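Local structure of putative uncharacterized protein (3I7T) at residues G60-L63 against A64-V67. The protein is of unknown function but, as a homotrimeric member of the RidA (YjgF/YER057c/UK114) family, may share that family's ligand-binding or enzymatic roles. Residues are numbered along the deposited sequence; the frame is centred on the assembly and turned at random.
Sequences GATL and ADVV
Thr62 and Asp65 grip each other twice, a compact example of how a short loop can turn a chain from helix into strand. The Thr62 N reaches OD2 of Asp65 at 3.0 Å and 163°, on the anti side and tilted out of the carboxylate plane, while the Asp65 N returns a bond to the Thr62 O at 2.9 Å. With CG anti to its carbonyl carbon (chi1 -65°), the Asp65 carboxylate swings back toward the start of the turn, where OD2 lies 3.7 Å from CB of Ala61. One residue on, Val66 N bonds to Leu63 O at 3.0 Å, completing two successive 3-10 turns. These close backbone turns form the tight part, with Leu63 and Val66 packed inward and a long 4.4 Å touch between Leu63 CD2 and Val66 CG2. On the solvent side, where Thr62 and Ala64 are exposed, Ala64 N gives Thr62 OG1 a weak, bent bond (3.3 Å, 127°). Before the turn, Gly60 closes helix 41-58 in a Schellman motif; after it, strand 66-73 completes a beta-alpha-beta crossover from strand 28-35. Leu63 and Val66 pack on Leu56 of that helix and Phe90 of helix 79-90, while Asp65 pairs through its backbone with Tyr119.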
loop_
_atom_site.group_PDB
_atom_site.type_symbol
_atom_site.label_atom_id
_atom_site.label_comp_id
_atom_site.label_asym_id
_atom_site.label_seq_id
_atom_site.Cartn_x
_atom_site.Cartn_y
_atom_site.Cartn_z
ATOM N N GLY A 60 -5.684 20.761 -3.738
ATOM C CA GLY A 60 -5.194 21.312 -4.997
ATOM C C GLY A 60 -4.864 20.280 -6.073
ATOM O O GLY A 60 -4.032 20.530 -6.946
ATOM N N ALA A 61 -5.500 19.117 -6.016
ATOM C CA ALA A 61 -5.268 18.064 -7.005
ATOM C C ALA A 61 -6.582 17.601 -7.616
ATOM O O ALA A 61 -7.659 17.863 -7.066
ATOM C CB ALA A 61 -4.551 16.883 -6.366
ATOM N N THR A 62 -6.480 16.886 -8.737
ATOM C CA THR A 62 -7.652 16.334 -9.424
ATOM C C THR A 62 -7.433 14.844 -9.676
ATOM O O THR A 62 -6.325 14.322 -9.475
ATOM C CB THR A 62 -7.966 17.051 -10.791
ATOM O OG1 THR A 62 -6.996 16.684 -11.772
ATOM C CG2 THR A 62 -7.980 18.585 -10.658
ATOM N N LEU A 63 -8.476 14.145 -10.111
ATOM C CA LEU A 63 -8.302 12.739 -10.489
ATOM C C LEU A 63 -7.197 12.528 -11.526
ATOM O O LEU A 63 -6.531 11.494 -11.520
ATOM C CB LEU A 63 -9.615 12.156 -11.004
ATOM C CG LEU A 63 -10.656 12.060 -9.894
ATOM C CD1 LEU A 63 -12.030 11.727 -10.476
ATOM C CD2 LEU A 63 -10.215 11.006 -8.880
ATOM N N ALA A 64 -7.031 13.484 -12.437
ATOM C CA ALA A 64 -5.985 13.407 -13.470
ATOM C C ALA A 64 -4.566 13.384 -12.885
ATOM O O ALA A 64 -3.594 13.120 -13.602
ATOM C CB ALA A 64 -6.129 14.560 -14.443
ATOM N N ASP A 65 -4.435 13.680 -11.597
ATOM C CA ASP A 65 -3.111 13.653 -10.959
ATOM C C ASP A 65 -2.799 12.300 -10.306
ATOM O O ASP A 65 -1.651 12.027 -9.924
ATOM C CB ASP A 65 -2.968 14.763 -9.912
ATOM C CG ASP A 65 -3.007 16.137 -10.505
ATOM O OD1 ASP A 65 -2.327 16.369 -11.519
ATOM O OD2 ASP A 65 -3.712 16.995 -9.938
ATOM N N VAL A 66 -3.831 11.475 -10.162
ATOM C CA VAL A 66 -3.716 10.184 -9.484
ATOM C C VAL A 66 -2.817 9.201 -10.273
ATOM O O VAL A 66 -3.037 8.966 -11.467
ATOM C CB VAL A 66 -5.125 9.587 -9.238
ATOM C CG1 VAL A 66 -5.031 8.121 -8.777
ATOM C CG2 VAL A 66 -5.895 10.462 -8.247
ATOM N N VAL A 67 -1.786 8.670 -9.623
ATOM C CA VAL A 67 -0.861 7.760 -10.293
ATOM C C VAL A 67 -1.086 6.335 -9.815
ATOM O O VAL A 67 -0.714 5.375 -10.504
ATOM C CB VAL A 67 0.634 8.138 -10.070
ATOM C CG1 VAL A 67 0.976 9.501 -10.741
ATOM C CG2 VAL A 67 0.983 8.149 -8.580
#